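Long-range contacts in arsenic responsive repressor ArsR (Corynebacterium glutamicum ATCC 13032, PDB 6J0E), which probably represses transcription of arsenic-resistance genes by binding operator DNA as a dimer and releases it when trivalent arsenic binds: residues Leu44-Gln49 and His76-Met81; Cys55-Val60 and Val95-Val100. One frame throughout, in Å; residues are numbered along the deposited sequence.

Contact 1. Residues Leu44-Gln49 and His76-Met81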
loop_
_atom_site.group_PDB
_atom_site.type_symbol
_atom_site.label_atom_id
_atom_site.label_comp_id
_atom_site.label_asym_id
_atom_site.label_seq_id
_atom_site.Cartn_x
_atom_site.Cartn_y
_atom_site.Cartn_z
ATOM N N LEU B 44 7.208 10.488 -4.219
ATOM C CA LEU B 44 6.207 9.717 -4.955
ATOM C C LEU B 44 6.264 9.973 -6.430
ATOM O O LEU B 44 6.089 9.046 -7.229
ATOM C CB LEU B 44 4.763 10.065 -4.450
ATOM C CG LEU B 44 4.516 9.435 -3.110
ATOM C CD1 LEU B 44 2.972 9.597 -2.912
ATOM C CD2 LEU B 44 4.848 7.983 -2.939
ATOM N N ARG B 45 6.403 11.240 -6.782
ATOM C CA ARG B 45 6.672 11.605 -8.207
ATOM C C ARG B 45 7.931 11.037 -8.835
ATOM O O ARG B 45 7.883 10.688 -10.036
ATOM C CB ARG B 45 6.640 13.095 -8.405
ATOM C CG ARG B 45 5.281 13.665 -8.074
ATOM C CD ARG B 45 4.868 14.955 -8.826
ATOM N NE ARG B 45 5.899 15.971 -8.740
ATOM C CZ ARG B 45 6.117 16.827 -7.750
ATOM N NH1 ARG B 45 5.425 16.793 -6.659
ATOM N NH2 ARG B 45 7.124 17.707 -7.845
ATOM N N ILE B 46 8.998 10.966 -8.093
ATOM C CA ILE B 46 10.182 10.307 -8.584
ATOM C C ILE B 46 9.771 8.910 -8.867
ATOM O O ILE B 46 10.092 8.420 -9.955
ATOM C CB ILE B 46 11.382 10.347 -7.654
ATOM C CG1 ILE B 46 11.756 11.778 -7.432
ATOM C CG2 ILE B 46 12.441 9.418 -8.212
ATOM C CD1 ILE B 46 12.940 12.106 -6.516
ATOM N N LEU B 47 9.128 8.231 -7.886
ATOM C CA LEU B 47 8.669 6.852 -8.204
ATOM C C LEU B 47 7.841 6.715 -9.423
ATOM O O LEU B 47 7.984 5.723 -10.176
ATOM C CB LEU B 47 7.980 6.165 -7.007
ATOM C CG LEU B 47 8.938 6.039 -5.943
ATOM C CD1 LEU B 47 8.194 5.476 -4.733
ATOM C CD2 LEU B 47 10.076 5.034 -6.297
ATOM N N SER B 48 6.920 7.651 -9.584
ATOM C CA SER B 48 6.154 7.804 -10.854
ATOM C C SER B 48 6.868 7.958 -12.114
ATOM O O SER B 48 6.490 7.362 -13.100
ATOM C CB SER B 48 5.237 9.040 -10.739
ATOM O OG SER B 48 3.986 8.551 -10.418
ATOM N N GLN B 49 7.848 8.873 -12.093
ATOM C CA GLN B 49 8.648 9.028 -13.338
ATOM C C GLN B 49 9.412 7.698 -13.643
ATOM O O GLN B 49 9.570 7.340 -14.795
ATOM C CB GLN B 49 9.608 10.206 -13.221
ATOM C CG GLN B 49 8.889 11.529 -13.030
ATOM C CD GLN B 49 8.480 12.171 -14.378
ATOM O OE1 GLN B 49 8.722 11.571 -15.451
ATOM N NE2 GLN B 49 7.788 13.300 -14.319
ATOM N N HIS B 76 18.969 14.308 -3.070
ATOM C CA HIS B 76 18.668 14.094 -1.633
ATOM C C HIS B 76 17.594 12.949 -1.545
ATOM O O HIS B 76 17.663 12.025 -0.740
ATOM C CB HIS B 76 18.136 15.369 -1.018
ATOM C CG HIS B 76 17.525 15.180 0.330
ATOM N ND1 HIS B 76 18.295 15.242 1.469
ATOM C CD2 HIS B 76 16.250 15.012 0.727
ATOM C CE1 HIS B 76 17.516 15.079 2.526
ATOM N NE2 HIS B 76 16.263 14.967 2.096
ATOM N N HIS B 77 16.594 13.083 -2.386
ATOM C CA HIS B 77 15.403 12.189 -2.385
ATOM C C HIS B 77 15.854 10.806 -2.815
ATOM O O HIS B 77 15.412 9.826 -2.241
ATOM C CB HIS B 77 14.294 12.721 -3.198
ATOM C CG HIS B 77 13.564 13.862 -2.550
ATOM N ND1 HIS B 77 13.043 13.778 -1.270
ATOM C CD2 HIS B 77 13.257 15.102 -3.001
ATOM C CE1 HIS B 77 12.554 14.959 -0.928
ATOM N NE2 HIS B 77 12.581 15.744 -1.995
ATOM N N LEU B 78 16.727 10.747 -3.811
ATOM C CA LEU B 78 17.176 9.497 -4.272
ATOM C C LEU B 78 17.970 8.751 -3.181
ATOM O O LEU B 78 17.866 7.535 -3.081
ATOM C CB LEU B 78 18.023 9.587 -5.507
ATOM C CG LEU B 78 17.254 10.076 -6.711
ATOM C CD1 LEU B 78 18.251 10.284 -7.826
ATOM C CD2 LEU B 78 16.279 9.028 -7.169
ATOM N N LYS B 79 18.750 9.524 -2.452
ATOM C CA LYS B 79 19.592 8.923 -1.418
ATOM C C LYS B 79 18.573 8.301 -0.317
ATOM O O LYS B 79 18.795 7.232 0.161
ATOM C CB LYS B 79 20.558 9.987 -0.872
ATOM C CG LYS B 79 21.450 9.454 0.205
ATOM C CD LYS B 79 22.684 10.276 0.267
ATOM C CE LYS B 79 23.559 9.729 1.364
ATOM N NZ LYS B 79 22.924 9.984 2.633
ATOM N N LYS B 80 17.555 9.037 0.097
ATOM C CA LYS B 80 16.643 8.574 1.139
ATOM C C LYS B 80 15.888 7.322 0.631
ATOM O O LYS B 80 15.794 6.381 1.351
ATOM C CB LYS B 80 15.677 9.689 1.506
ATOM C CG LYS B 80 16.404 10.888 2.164
ATOM C CD LYS B 80 17.024 10.564 3.519
ATOM C CE LYS B 80 17.527 11.922 4.158
ATOM N NZ LYS B 80 18.229 11.461 5.373
ATOM N N MET B 81 15.493 7.292 -0.640
ATOM C CA MET B 81 14.792 6.182 -1.168
ATOM C C MET B 81 15.668 4.917 -1.335
ATOM O O MET B 81 15.224 3.812 -1.161
ATOM C CB MET B 81 14.043 6.507 -2.426
ATOM C CG MET B 81 12.849 7.365 -2.074
ATOM S SD MET B 81 12.013 7.508 -3.635
ATOM C CE MET B 81 12.894 8.891 -4.197
#

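Contact 2. Residues Cys55-Val60 and Val95-Val100. With ARS (arsenic), chain C.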
loop_
_atom_site.group_PDB
_atom_site.type_symbol
_atom_site.label_atom_id
_atom_site.label_comp_id
_atom_site.label_asym_id
_atom_site.label_seq_id
_atom_site.Cartn_x
_atom_site.Cartn_y
_atom_site.Cartn_z
ATOM N N CYS B 55 10.482 1.241 -15.566
ATOM C CA CYS B 55 11.345 0.844 -14.450
ATOM C C CYS B 55 12.800 0.602 -14.793
ATOM O O CYS B 55 13.543 0.003 -14.001
ATOM C CB CYS B 55 10.769 -0.389 -13.703
ATOM S SG CYS B 55 9.317 -0.013 -12.656
ATOM N N GLY B 56 13.225 1.108 -15.918
ATOM C CA GLY B 56 14.661 1.143 -16.223
ATOM C C GLY B 56 15.437 2.041 -15.325
ATOM O O GLY B 56 14.882 2.933 -14.764
ATOM N N PRO B 57 16.734 1.797 -15.214
ATOM C CA PRO B 57 17.583 2.670 -14.476
ATOM C C PRO B 57 17.701 4.007 -15.118
ATOM O O PRO B 57 17.810 4.053 -16.328
ATOM C CB PRO B 57 18.941 1.874 -14.467
ATOM C CG PRO B 57 18.888 1.036 -15.641
ATOM C CD PRO B 57 17.481 0.557 -15.608
ATOM N N VAL B 58 17.634 5.088 -14.336
ATOM C CA VAL B 58 17.667 6.470 -14.831
ATOM C C VAL B 58 18.753 7.223 -14.020
ATOM O O VAL B 58 18.917 6.979 -12.828
ATOM C CB VAL B 58 16.223 7.029 -14.696
ATOM C CG1 VAL B 58 16.115 8.500 -14.990
ATOM C CG2 VAL B 58 15.261 6.258 -15.633
ATOM N N SER B 59 19.482 8.140 -14.654
ATOM C CA SER B 59 20.379 9.056 -13.950
ATOM C C SER B 59 19.695 10.246 -13.254
ATOM O O SER B 59 18.657 10.715 -13.659
ATOM C CB SER B 59 21.422 9.639 -14.897
ATOM O OG SER B 59 20.752 10.491 -15.787
ATOM N N VAL B 60 20.355 10.762 -12.249
ATOM C CA VAL B 60 19.878 12.023 -11.646
ATOM C C VAL B 60 19.662 13.134 -12.676
ATOM O O VAL B 60 18.642 13.817 -12.614
ATOM C CB VAL B 60 20.784 12.469 -10.538
ATOM C CG1 VAL B 60 20.224 13.720 -9.864
ATOM C CG2 VAL B 60 20.887 11.361 -9.535
ATOM N N VAL B 95 28.993 6.311 -14.805
ATOM C CA VAL B 95 27.801 7.049 -14.425
ATOM C C VAL B 95 26.909 6.196 -13.496
ATOM O O VAL B 95 26.688 5.005 -13.745
ATOM C CB VAL B 95 27.036 7.425 -15.655
ATOM C CG1 VAL B 95 25.829 8.222 -15.253
ATOM C CG2 VAL B 95 27.972 8.256 -16.529
ATOM N N VAL B 96 26.390 6.810 -12.439
ATOM C CA VAL B 96 25.494 6.082 -11.492
ATOM C C VAL B 96 24.025 6.254 -11.941
ATOM O O VAL B 96 23.553 7.384 -12.045
ATOM C CB VAL B 96 25.589 6.645 -10.089
ATOM C CG1 VAL B 96 24.517 6.010 -9.183
ATOM C CG2 VAL B 96 26.982 6.420 -9.434
ATOM N N LEU B 97 23.309 5.119 -12.194
ATOM C CA LEU B 97 21.847 5.152 -12.471
ATOM C C LEU B 97 21.090 4.646 -11.232
ATOM O O LEU B 97 21.625 3.927 -10.395
ATOM C CB LEU B 97 21.487 4.299 -13.593
ATOM C CG LEU B 97 22.346 4.554 -14.856
ATOM C CD1 LEU B 97 21.995 3.548 -15.899
ATOM C CD2 LEU B 97 22.177 5.962 -15.275
ATOM N N HIS B 98 19.809 5.039 -11.119
ATOM C CA HIS B 98 18.962 4.502 -10.042
ATOM C C HIS B 98 17.837 3.705 -10.605
ATOM O O HIS B 98 17.252 4.091 -11.607
ATOM C CB HIS B 98 18.426 5.715 -9.323
ATOM C CG HIS B 98 19.358 6.191 -8.293
ATOM N ND1 HIS B 98 20.310 7.083 -8.559
ATOM C CD2 HIS B 98 19.490 5.871 -6.977
ATOM C CE1 HIS B 98 21.020 7.338 -7.480
ATOM N NE2 HIS B 98 20.487 6.675 -6.468
ATOM N N ARG B 99 17.546 2.541 -10.002
ATOM C CA ARG B 99 16.432 1.755 -10.483
ATOM C C ARG B 99 15.575 1.313 -9.290
ATOM O O ARG B 99 16.054 0.919 -8.207
ATOM C CB ARG B 99 16.830 0.535 -11.274
ATOM C CG ARG B 99 17.889 -0.217 -10.581
ATOM C CD ARG B 99 17.856 -1.735 -10.990
ATOM N NE ARG B 99 18.751 -2.375 -10.041
ATOM C CZ ARG B 99 19.280 -3.578 -10.147
ATOM N NH1 ARG B 99 19.005 -4.346 -11.177
ATOM N NH2 ARG B 99 20.115 -3.968 -9.207
ATOM N N VAL B 100 14.310 1.354 -9.545
ATOM C CA VAL B 100 13.363 0.849 -8.585
ATOM C C VAL B 100 13.561 -0.659 -8.328
ATOM O O VAL B 100 13.881 -1.492 -9.187
ATOM C CB VAL B 100 11.952 1.199 -8.970
ATOM C CG1 VAL B 100 11.476 0.349 -10.055
ATOM C CG2 VAL B 100 11.085 1.051 -7.715
HETATM AS AS ARS C . 7.695 -0.519 -14.213
HETATM O O HOH W 1 20.787 8.101 -10.699
#

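Contact 1. Residues Leu44-Gln49 and His76-Met81
I46 reaches across from helix 41-52 and meets H77, L78 and M81 of helix 71-83, sharing its CD1 between H77 and M81. Its terminal CD1 presses on the CB of H77 at 3.6 Å, the two side chains running at about a right angle, and the same methyl lies obliquely to the imidazole. The CG2 branch touches CD2 of L78 at 4.0 Å. M81 brings its methyl CE to 4.0 Å from I46 CD1 and equally close to I46 CB. The fully extended second torsion of I46 (chi2 180°) carries CD1 out to the neighbouring helix. M81 is straight as far as its sulfur and then bends (chi3 -87°), which brings CE back over I46 while SD stays beside L47, 4.1 Å from L47 CG. The L47 and M81 side chains run antiparallel alongside each other. The helix axes approach to 10.8 Å and cross at -85°, a nearly perpendicular crossing in which the touching residues are I46 and L47 on one helix and H77, L78 and M81 on the other. This is the core of the winged helix-turn-helix domain of the ArsR family: helices 60-67 and 71-83 form the helix-turn-helix, the second being the probable DNA-recognition helix, and helix 41-52 packs across it. All five touching residues are buried and the interface between the two segments is apolar. ND1 of H77 is hydrogen-bonded to NE of R43, one turn before I46 and L47, which helps to fix the rotation of the ring. M67 of helix 60-67 packs on I46, while L87 of strand 87-92 touches L47, L78 and M81. Also from helix 41-52, R45 NH1 and S48 OG are hydrogen-bonded to S28 OG and L23 N of the second subunit.

Contact 2. Residues Cys55-Val60 and Val95-Val100
The carbonyl oxygen of V58 is gripped by two donors: H98 N at 2.7 Å, with a nearly straight N-H...O angle of 173°, and a water that donates a hydrogen bond to it at 3.0 Å. This is the edge of the three-stranded sheet of the winged helix-turn-helix domain; strands 95-100 and 87-92 form the hairpin of the wing, and the short, weakly bonded strand 58-59, leading into helix 60-67, flanks it. The H98 N-H arrives tilted 35° out of the V58 carbonyl plane. The same water also donates to V96 O at 3.2 Å, tying strand 58-59 to strand 95-100 beside the H98 ring. In the return bond V58 N donates to H98 O at 2.9 Å, making V58 and H98 an antiparallel hydrogen-bonded pair. P57 adds its CA-H to H98 O, the CA-to-O distance being 3.2 Å. On the sheet face opposite the V58 and H98 side chains, P57 and L97 pack obliquely, CB to CB at 3.6 Å, and L97 divides its branches: CD1 lies against the proline ring and CD2 against S59, 3.5 Å from its N. R99 lays its CB against P57, but its guanidinium leads away to D88, with which NE forms a salt bridge. S59 is the N-cap of helix 60-67, its OG hydrogen-bonded to E62 N. At the far end is C55, a residue of the arsenic pocket together with A51 and G54; C15 of the second subunit packs against it. V100, which also touches I114 of the second subunit, has CG1 wedged between its own N and carbonyl carbon (chi1 76°), and that methyl meets C55 SG at 3.4 Å.

How the contacts relate
Contacts 1 and 2 are centred 11 Å apart in one winged helix-turn-helix domain, and their segments alternate along the chain. They meet at L78: while its CD2 serves contact 1, its CD1 packs against V60 CG2 at 3.3 Å and H98 ND1 at 3.9 Å, linking helix 71-83 to the sheet of contact 2. Helix 41-52 leads directly into the loop that carries C55, so the arsenic pocket lies where the two contacts are joined in sequence; the side chain of L47 is about 10 Å from the arsenic. The second subunit is reached near both contacts, through its L23 and S28 at contact 1 and through its C15 and I114 at contact 2.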